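Local coordinates for putative immunoglobulin-blocking virulence protein (Mycoplasma mycoides subsp. capri, PDB 7ADK) that probably binds host immunoglobulins and blocks their action, and is seen in complex with a lipoprotein, at residues A[354-357]-A[361-364]; A[364-367]-A[372-375]; A[706-709]-A[713-716]; A[720-723]-A[728-731]. All blocks are in the same frame, centred on the assembly; numbering follows the deposited sequence.

Contact 1 of 4, residues A[354-357]-A[361-364]; sequences FDYD and SRSS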
loop_
_atom_site.group_PDB
_atom_site.type_symbol
_atom_site.label_atom_id
_atom_site.label_comp_id
_atom_site.label_asym_id
_atom_site.label_seq_id
_atom_site.Cartn_x
_atom_site.Cartn_y
_atom_site.Cartn_z
ATOM N N PHE A 354 -15.379 -35.690 4.355
ATOM C CA PHE A 354 -14.922 -35.831 2.965
ATOM C C PHE A 354 -13.444 -36.272 2.884
ATOM O O PHE A 354 -12.606 -35.672 2.222
ATOM C CB PHE A 354 -15.283 -34.612 2.105
ATOM C CG PHE A 354 -16.707 -34.130 2.263
ATOM C CD1 PHE A 354 -17.782 -35.015 2.074
ATOM C CD2 PHE A 354 -16.966 -32.787 2.584
ATOM C CE1 PHE A 354 -19.105 -34.565 2.179
ATOM C CE2 PHE A 354 -18.289 -32.331 2.690
ATOM C CZ PHE A 354 -19.358 -33.218 2.476
ATOM N N ASP A 355 -13.125 -37.343 3.612
ATOM C CA ASP A 355 -11.804 -37.967 3.726
ATOM C C ASP A 355 -11.256 -38.532 2.405
ATOM O O ASP A 355 -12.010 -38.833 1.477
ATOM C CB ASP A 355 -11.886 -39.112 4.742
ATOM C CG ASP A 355 -12.846 -40.222 4.308
ATOM O OD1 ASP A 355 -14.069 -39.984 4.260
ATOM O OD2 ASP A 355 -12.389 -41.343 4.022
ATOM N N TYR A 356 -9.933 -38.715 2.331
ATOM C CA TYR A 356 -9.229 -39.335 1.207
ATOM C C TYR A 356 -7.953 -40.065 1.656
ATOM O O TYR A 356 -7.374 -39.738 2.683
ATOM C CB TYR A 356 -8.973 -38.298 0.105
ATOM C CG TYR A 356 -8.194 -37.050 0.470
ATOM C CD1 TYR A 356 -6.796 -37.036 0.368
ATOM C CD2 TYR A 356 -8.875 -35.876 0.835
ATOM C CE1 TYR A 356 -6.081 -35.857 0.609
ATOM C CE2 TYR A 356 -8.166 -34.689 1.069
ATOM C CZ TYR A 356 -6.765 -34.673 0.944
ATOM O OH TYR A 356 -6.076 -33.523 1.119
ATOM N N ASP A 357 -7.522 -41.084 0.910
ATOM C CA ASP A 357 -6.471 -42.016 1.351
ATOM C C ASP A 357 -5.033 -41.508 1.159
ATOM O O ASP A 357 -4.090 -42.071 1.706
ATOM C CB ASP A 357 -6.671 -43.346 0.619
ATOM C CG ASP A 357 -6.019 -44.546 1.295
ATOM O OD1 ASP A 357 -5.765 -45.555 0.608
ATOM O OD2 ASP A 357 -5.775 -44.516 2.518
ATOM N N SER A 361 -1.938 -32.228 0.295
ATOM C CA SER A 361 -2.839 -31.089 0.489
ATOM C C SER A 361 -3.677 -30.825 -0.760
ATOM O O SER A 361 -3.265 -31.136 -1.877
ATOM C CB SER A 361 -2.037 -29.849 0.863
ATOM O OG SER A 361 -1.148 -29.498 -0.160
ATOM N N ARG A 362 -4.867 -30.243 -0.607
ATOM C CA ARG A 362 -5.714 -29.899 -1.753
ATOM C C ARG A 362 -5.213 -28.654 -2.479
ATOM O O ARG A 362 -4.732 -27.715 -1.855
ATOM C CB ARG A 362 -7.163 -29.720 -1.310
ATOM C CG ARG A 362 -7.734 -30.974 -0.641
ATOM C CD ARG A 362 -9.235 -30.858 -0.449
ATOM N NE ARG A 362 -9.614 -29.633 0.262
ATOM C CZ ARG A 362 -10.667 -28.889 0.034
ATOM N NH1 ARG A 362 -10.904 -27.871 0.775
ATOM N NH2 ARG A 362 -11.505 -29.099 -0.927
ATOM N N SER A 363 -5.351 -28.647 -3.802
ATOM C CA SER A 363 -5.044 -27.498 -4.668
ATOM C C SER A 363 -5.967 -26.318 -4.389
ATOM O O SER A 363 -7.102 -26.518 -3.979
ATOM C CB SER A 363 -5.181 -27.925 -6.129
ATOM O OG SER A 363 -5.076 -26.838 -7.018
ATOM N N SER A 364 -5.545 -25.095 -4.701
ATOM C CA SER A 364 -6.377 -23.890 -4.621
ATOM C C SER A 364 -7.692 -23.988 -5.411
ATOM O O SER A 364 -8.714 -23.503 -4.940
ATOM C CB SER A 364 -5.554 -22.701 -5.109
ATOM O OG SER A 364 -6.318 -21.525 -5.209
#
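Tyr356 and Arg362 meet inside the loop that joins helix 339-351 to helix 364-369, just before the N-cap, Ser363, of the second helix. The contact is small and buried, and it illustrates how a long cationic side chain can give its stem to one neighbour and its charged tip to others. The Arg362 chain leaves CB with CG beside its own backbone N (chi1 -58°), and this places CG near the phenol end of Tyr356. CG lies 3.5 Å from Tyr356 OH and 4.1 Å from Tyr356 CE2, so an aliphatic carbon, and not the charge, does the touching. Beyond CG the chain runs extended to CD, then bends at chi3, and the guanidinium turns off at 47° to the plane of the phenol ring. At the tip, NE forms a salt bridge with Asp532, NH1 bonds to Tyr505 OH and NH2 to Thr371 O, while the ring of Tyr372 takes part in a cation-pi contact. With every nitrogen engaged, the rotation of the group is fixed, and the nearby carboxylate probably offsets its buried charge. Tyr356 OH is held in turn by the carbonyl of Tyr360. That hydroxyl also lies against the peptide that leads into the arginine, with Tyr356 OH 4.1 Å from Ser361 C and 3.9 Å from Arg362 N.

Contact 2 of 4, residues A[364-367]-A[372-375]; sequences SDRI and YPGW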
loop_
_atom_site.group_PDB
_atom_site.type_symbol
_atom_site.label_atom_id
_atom_site.label_comp_id
_atom_site.label_asym_id
_atom_site.label_seq_id
_atom_site.Cartn_x
_atom_site.Cartn_y
_atom_site.Cartn_z
ATOM N N SER A 364 -5.545 -25.095 -4.701
ATOM C CA SER A 364 -6.377 -23.890 -4.621
ATOM C C SER A 364 -7.692 -23.988 -5.411
ATOM O O SER A 364 -8.714 -23.503 -4.940
ATOM C CB SER A 364 -5.554 -22.701 -5.109
ATOM O OG SER A 364 -6.318 -21.525 -5.209
ATOM N N ASP A 365 -7.705 -24.637 -6.581
ATOM C CA ASP A 365 -8.922 -24.882 -7.376
ATOM C C ASP A 365 -9.854 -25.905 -6.715
ATOM O O ASP A 365 -11.071 -25.726 -6.729
ATOM C CB ASP A 365 -8.568 -25.330 -8.804
ATOM C CG ASP A 365 -8.190 -24.209 -9.788
ATOM O OD1 ASP A 365 -8.088 -23.025 -9.397
ATOM O OD2 ASP A 365 -7.999 -24.511 -10.991
ATOM N N ARG A 366 -9.306 -26.946 -6.073
ATOM C CA ARG A 366 -10.067 -27.900 -5.253
ATOM C C ARG A 366 -10.678 -27.221 -4.036
ATOM O O ARG A 366 -11.832 -27.474 -3.712
ATOM C CB ARG A 366 -9.215 -29.089 -4.788
ATOM C CG ARG A 366 -9.029 -30.214 -5.813
ATOM C CD ARG A 366 -8.818 -31.538 -5.069
ATOM N NE ARG A 366 -8.614 -32.700 -5.942
ATOM C CZ ARG A 366 -9.525 -33.473 -6.488
ATOM N NH1 ARG A 366 -9.173 -34.568 -7.073
ATOM N NH2 ARG A 366 -10.789 -33.192 -6.475
ATOM N N ILE A 367 -9.915 -26.368 -3.359
ATOM C CA ILE A 367 -10.383 -25.623 -2.192
ATOM C C ILE A 367 -11.473 -24.630 -2.598
ATOM O O ILE A 367 -12.511 -24.595 -1.957
ATOM C CB ILE A 367 -9.231 -24.920 -1.448
ATOM C CG1 ILE A 367 -8.168 -25.888 -0.911
ATOM C CG2 ILE A 367 -9.789 -24.135 -0.257
ATOM C CD1 ILE A 367 -6.849 -25.177 -0.627
ATOM N N TYR A 372 -12.903 -32.843 -3.489
ATOM C CA TYR A 372 -12.076 -33.735 -2.674
ATOM C C TYR A 372 -11.733 -35.031 -3.439
ATOM O O TYR A 372 -12.617 -35.592 -4.089
ATOM C CB TYR A 372 -12.810 -34.058 -1.367
ATOM C CG TYR A 372 -12.984 -32.901 -0.404
ATOM C CD1 TYR A 372 -14.089 -32.035 -0.498
ATOM C CD2 TYR A 372 -12.044 -32.713 0.618
ATOM C CE1 TYR A 372 -14.245 -30.975 0.409
ATOM C CE2 TYR A 372 -12.204 -31.668 1.536
ATOM C CZ TYR A 372 -13.295 -30.785 1.430
ATOM O OH TYR A 372 -13.405 -29.775 2.329
ATOM N N PRO A 373 -10.501 -35.562 -3.360
ATOM C CA PRO A 373 -10.136 -36.810 -4.023
ATOM C C PRO A 373 -11.036 -37.995 -3.639
ATOM O O PRO A 373 -11.211 -38.309 -2.471
ATOM C CB PRO A 373 -8.680 -37.062 -3.648
ATOM C CG PRO A 373 -8.147 -35.710 -3.224
ATOM C CD PRO A 373 -9.361 -34.992 -2.671
ATOM N N GLY A 374 -11.606 -38.695 -4.615
ATOM C CA GLY A 374 -12.529 -39.809 -4.370
ATOM C C GLY A 374 -13.980 -39.417 -4.095
ATOM O O GLY A 374 -14.796 -40.291 -3.829
ATOM N N TRP A 375 -14.324 -38.138 -4.213
ATOM C CA TRP A 375 -15.680 -37.610 -4.113
ATOM C C TRP A 375 -16.072 -36.932 -5.417
ATOM O O TRP A 375 -15.218 -36.406 -6.128
ATOM C CB TRP A 375 -15.772 -36.629 -2.943
ATOM C CG TRP A 375 -15.536 -37.245 -1.605
ATOM C CD1 TRP A 375 -14.333 -37.565 -1.088
ATOM C CD2 TRP A 375 -16.514 -37.701 -0.629
ATOM N NE1 TRP A 375 -14.495 -38.199 0.122
ATOM C CE2 TRP A 375 -15.822 -38.311 0.454
ATOM C CE3 TRP A 375 -17.917 -37.635 -0.539
ATOM C CZ2 TRP A 375 -16.491 -38.830 1.563
ATOM C CZ3 TRP A 375 -18.596 -38.152 0.572
ATOM C CH2 TRP A 375 -17.888 -38.752 1.622
#
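The guanidinium of Arg366 has one face laid over the peptide link between Tyr372 and Pro373, with Pro373 N 3.8 Å from its plane and above its centre. Tyr372 C lies against the same face, 3.7 Å from Arg366 NH2. The other flat group is the indole of Trp375, which has Tyr372 O in its plane, at the edge. Arg366 thus treats a tertiary amide, which carries no N-H, as a flat surface to lie on. The chain gets there by running straight from CG to NE (chi3 -179°), long enough to span from the helix to the turn. On the way NE passes the proline ring, 4.1 Å from Pro373 CD, and NH1 comes within 3.9 Å of Pro373 CA. A weak bond from NH2 to Thr371 OG1 gives the group some further hold on its rotation. The surface beneath it is a type II beta turn, closed by Trp375 N to Tyr372 O at 3.1 Å, with Pro373 and Gly374 at its two central positions; the positive phi of Gly374 (83°) is what this turn type requires. The contact connects helix 364-369 to the start of strand 375-379. Tyr372 and Trp375 pack on Leu401 of strand 396-403, Tyr372 OH bonds to Glu478, and Ile367 rests on Phe480 of strand 473-481.

Contact 3 of 4, residues A[706-709]-A[713-716]; sequences KYFE and SLRN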
loop_
_atom_site.group_PDB
_atom_site.type_symbol
_atom_site.label_atom_id
_atom_site.label_comp_id
_atom_site.label_asym_id
_atom_site.label_seq_id
_atom_site.Cartn_x
_atom_site.Cartn_y
_atom_site.Cartn_z
ATOM N N LYS A 706 10.789 -0.848 29.551
ATOM C CA LYS A 706 10.305 -1.633 28.412
ATOM C C LYS A 706 9.219 -0.925 27.617
ATOM O O LYS A 706 9.252 -0.996 26.397
ATOM C CB LYS A 706 9.826 -3.018 28.856
ATOM C CG LYS A 706 10.805 -3.836 29.705
ATOM C CD LYS A 706 12.281 -3.700 29.307
ATOM C CE LYS A 706 13.183 -4.584 30.165
ATOM N NZ LYS A 706 13.003 -6.017 29.884
ATOM N N TYR A 707 8.290 -0.212 28.257
ATOM C CA TYR A 707 7.292 0.577 27.530
ATOM C C TYR A 707 7.902 1.713 26.699
ATOM O O TYR A 707 7.326 2.075 25.685
ATOM C CB TYR A 707 6.248 1.169 28.474
ATOM C CG TYR A 707 5.278 0.209 29.121
ATOM C CD1 TYR A 707 4.089 -0.168 28.466
ATOM C CD2 TYR A 707 5.526 -0.237 30.425
ATOM C CE1 TYR A 707 3.165 -1.004 29.115
ATOM C CE2 TYR A 707 4.597 -1.060 31.076
ATOM C CZ TYR A 707 3.419 -1.445 30.428
ATOM O OH TYR A 707 2.523 -2.204 31.093
ATOM N N PHE A 708 9.041 2.287 27.091
ATOM C CA PHE A 708 9.729 3.275 26.264
ATOM C C PHE A 708 10.595 2.617 25.186
ATOM O O PHE A 708 10.613 3.082 24.057
ATOM C CB PHE A 708 10.546 4.206 27.167
ATOM C CG PHE A 708 9.694 5.126 28.012
ATOM C CD1 PHE A 708 8.887 6.087 27.382
ATOM C CD2 PHE A 708 9.738 5.066 29.413
ATOM C CE1 PHE A 708 8.095 6.952 28.145
ATOM C CE2 PHE A 708 8.961 5.943 30.182
ATOM C CZ PHE A 708 8.128 6.874 29.544
ATOM N N GLU A 709 11.276 1.518 25.487
ATOM C CA GLU A 709 12.172 0.832 24.566
ATOM C C GLU A 709 11.413 0.098 23.449
ATOM O O GLU A 709 11.732 0.273 22.273
ATOM C CB GLU A 709 13.074 -0.101 25.371
ATOM C CG GLU A 709 14.199 -0.723 24.553
ATOM C CD GLU A 709 15.045 -1.707 25.368
ATOM O OE1 GLU A 709 14.914 -1.775 26.597
ATOM O OE2 GLU A 709 15.862 -2.431 24.780
ATOM N N SER A 713 6.636 4.993 19.309
ATOM C CA SER A 713 6.118 6.353 19.468
ATOM C C SER A 713 6.264 6.897 20.895
ATOM O O SER A 713 5.946 8.049 21.149
ATOM C CB SER A 713 4.688 6.442 18.950
ATOM O OG SER A 713 4.515 5.659 17.787
ATOM N N LEU A 714 6.777 6.070 21.810
ATOM C CA LEU A 714 7.246 6.419 23.152
ATOM C C LEU A 714 8.783 6.524 23.206
ATOM O O LEU A 714 9.320 7.410 23.868
ATOM C CB LEU A 714 6.729 5.376 24.158
ATOM C CG LEU A 714 5.251 5.506 24.543
ATOM C CD1 LEU A 714 4.835 4.301 25.366
ATOM C CD2 LEU A 714 4.994 6.711 25.417
ATOM N N ARG A 715 9.498 5.667 22.477
ATOM C CA ARG A 715 10.962 5.633 22.373
ATOM C C ARG A 715 11.580 6.946 21.914
ATOM O O ARG A 715 12.682 7.281 22.349
ATOM C CB ARG A 715 11.351 4.531 21.374
ATOM C CG ARG A 715 12.803 4.060 21.511
ATOM C CD ARG A 715 13.214 3.206 20.316
ATOM N NE ARG A 715 12.330 2.049 20.114
ATOM C CZ ARG A 715 11.772 1.634 18.995
ATOM N NH1 ARG A 715 11.153 0.504 18.984
ATOM N NH2 ARG A 715 11.810 2.296 17.883
ATOM N N ASN A 716 10.869 7.672 21.045
ATOM C CA ASN A 716 11.331 8.908 20.400
ATOM C C ASN A 716 11.647 10.080 21.358
ATOM O O ASN A 716 12.454 10.942 21.007
ATOM C CB ASN A 716 10.294 9.328 19.340
ATOM C CG ASN A 716 10.254 8.407 18.129
ATOM O OD1 ASN A 716 11.096 7.539 17.940
ATOM N ND2 ASN A 716 9.288 8.582 17.260
#
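This is a helix-to-helix junction in which Phe708 and Glu709, at the end of helix 698-709, receive Leu714 and Arg715 from the short helix 712-715. Both helices lie in the beta-alpha-beta crossover that leads from strand 688-690 to its parallel neighbour 720-722. The junction has an apolar half and a polar half. In the first, Leu714 puts CB 3.9 Å from Phe708 CD1 and CD2 4.1 Å from Phe708 CE1, while its carbonyl O sits at the edge of the phenyl ring, near the ring plane. Its other methyl branch, CD1, reaches the first helix's backbone, 3.4 Å from Tyr707 O. Leu714, Phe708 and Tyr707 all continue onto Ile688 of the sheet, and Tyr707 OH bonds to Lys618 O. Beyond the junction, Asn716 packs on Ala260 of the lipoprotein chain. The polar half serves the terminal carbonyl of helix 698-709. Arg715 has CG anti to its N (chi1 -160°), which sends the chain along the helix end, and a bend at chi3 turns the guanidinium to it. Glu709 O, in the plane of the guanidinium, accepts a nearly straight bond from Arg715 NE (2.9 Å, 171°) and a weak second one from Arg715 NH1 at 3.3 Å.

Contact 4 of 4, residues A[720-723]-A[728-731]; sequences QIQI and DELK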
loop_
_atom_site.group_PDB
_atom_site.type_symbol
_atom_site.label_atom_id
_atom_site.label_comp_id
_atom_site.label_asym_id
_atom_site.label_seq_id
_atom_site.Cartn_x
_atom_site.Cartn_y
_atom_site.Cartn_z
ATOM N N GLN A 720 7.631 11.058 30.631
ATOM C CA GLN A 720 6.903 10.547 31.792
ATOM C C GLN A 720 5.974 11.628 32.351
ATOM O O GLN A 720 6.207 12.817 32.171
ATOM C CB GLN A 720 7.898 10.081 32.856
ATOM C CG GLN A 720 8.761 8.885 32.435
ATOM C CD GLN A 720 9.913 8.634 33.408
ATOM O OE1 GLN A 720 9.781 8.762 34.610
ATOM N NE2 GLN A 720 11.077 8.241 32.944
ATOM N N ILE A 721 4.894 11.246 33.016
ATOM C CA ILE A 721 4.018 12.157 33.765
ATOM C C ILE A 721 3.822 11.576 35.164
ATOM O O ILE A 721 3.466 10.411 35.290
ATOM C CB ILE A 721 2.682 12.391 33.016
ATOM C CG1 ILE A 721 2.791 13.595 32.066
ATOM C CG2 ILE A 721 1.511 12.583 33.985
ATOM C CD1 ILE A 721 1.672 13.696 31.021
ATOM N N GLN A 722 3.956 12.399 36.199
ATOM C CA GLN A 722 3.520 12.050 37.549
ATOM C C GLN A 722 2.419 13.017 37.986
ATOM O O GLN A 722 2.656 14.219 38.085
ATOM C CB GLN A 722 4.739 12.045 38.475
ATOM C CG GLN A 722 4.404 11.633 39.914
ATOM C CD GLN A 722 5.602 11.123 40.720
ATOM O OE1 GLN A 722 6.652 10.780 40.206
ATOM N NE2 GLN A 722 5.472 10.993 42.022
ATOM N N ILE A 723 1.200 12.510 38.211
ATOM C CA ILE A 723 0.064 13.338 38.661
ATOM C C ILE A 723 0.331 13.871 40.085
ATOM O O ILE A 723 1.132 13.263 40.795
ATOM C CB ILE A 723 -1.287 12.598 38.498
ATOM C CG1 ILE A 723 -1.561 11.557 39.591
ATOM C CG2 ILE A 723 -1.408 11.995 37.091
ATOM C CD1 ILE A 723 -2.961 10.933 39.520
ATOM N N ASP A 728 7.958 12.926 43.369
ATOM C CA ASP A 728 8.821 12.881 42.180
ATOM C C ASP A 728 10.096 12.075 42.482
ATOM O O ASP A 728 11.218 12.573 42.539
ATOM C CB ASP A 728 9.026 14.260 41.523
ATOM C CG ASP A 728 7.721 14.860 40.998
ATOM O OD1 ASP A 728 7.019 14.178 40.226
ATOM O OD2 ASP A 728 7.424 16.028 41.313
ATOM N N GLU A 729 9.871 10.781 42.726
ATOM C CA GLU A 729 10.889 9.729 42.900
ATOM C C GLU A 729 11.692 9.493 41.609
ATOM O O GLU A 729 12.888 9.209 41.630
ATOM C CB GLU A 729 10.188 8.405 43.261
ATOM C CG GLU A 729 9.260 8.420 44.491
ATOM C CD GLU A 729 7.898 9.125 44.316
ATOM O OE1 GLU A 729 7.440 9.343 43.175
ATOM O OE2 GLU A 729 7.288 9.520 45.332
ATOM N N LEU A 730 11.007 9.624 40.477
ATOM C CA LEU A 730 11.552 9.760 39.132
ATOM C C LEU A 730 11.929 11.231 38.886
ATOM O O LEU A 730 11.398 12.122 39.554
ATOM C CB LEU A 730 10.480 9.267 38.144
ATOM C CG LEU A 730 10.119 7.772 38.295
ATOM C CD1 LEU A 730 8.732 7.483 37.740
ATOM C CD2 LEU A 730 11.125 6.872 37.586
ATOM N N LYS A 731 12.839 11.510 37.944
ATOM C CA LYS A 731 13.505 12.835 37.824
ATOM C C LYS A 731 13.412 13.468 36.419
ATOM O O LYS A 731 14.228 14.314 36.084
ATOM C CB LYS A 731 14.954 12.721 38.357
ATOM C CG LYS A 731 15.010 12.344 39.847
ATOM C CD LYS A 731 16.424 12.061 40.358
ATOM C CE LYS A 731 16.977 10.723 39.860
ATOM N NZ LYS A 731 18.285 10.401 40.454
#
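Gln720 opens the strand by pushing its amide against Leu730, the two side chains meeting at about a right angle. Its oxygen does the touching: Gln720 OE1 lies 3.5 Å from Leu730 CD1 and 3.6 Å from Leu730 CB. Leu730 continues onto Leu704 of helix 698-709. Ile721 turns its side chain the other way, and its backbone bonds to Ile688 and Ile690. These bonds join strand 720-722, an outermost strand of a three-stranded parallel sheet, to strand 688-690, and the loop after it folds back so that Leu734 bonds to the backbones of Gln720 and Gln722. Gln722 carries the polar part of the contact. Extended beyond CG, it brings NE2 to Glu729 OE1 at 2.8 Å, with an N-H...O angle of 157°. The bond uses the syn lone pair of OE1, and amide and carboxylate are nearly coplanar, 12° apart. Asp728 crosses the same glutamine differently, its carboxylate turned 66° from the amide and its OD1 3.4 Å from Gln722 CD. Asp728 OD1 takes its hydrogen bond from Gln733 NE2, and Glu729 OE2 from Ser727 N.

The four contacts form two pairs, one on each side of the chain's centre. Contacts 1 and 2 follow directly on one another, sharing Ser364, and their centres are only about 6 Å apart; Asp355 O and Trp375 NE1, 2.9 Å apart in a probable hydrogen bond, join the loop of one to the turn of the other. Contacts 3 and 4 are about 16 Å apart between centres and meet where Phe708 CZ packs on Gln720 CG at 3.6 Å. The pairs themselves do not touch: nearest atoms of contacts 1 and 3 are about 37 Å apart, and those of contacts 1 and 4 about 50 Å. Of the four, contact 3 alone touches the partner lipoprotein.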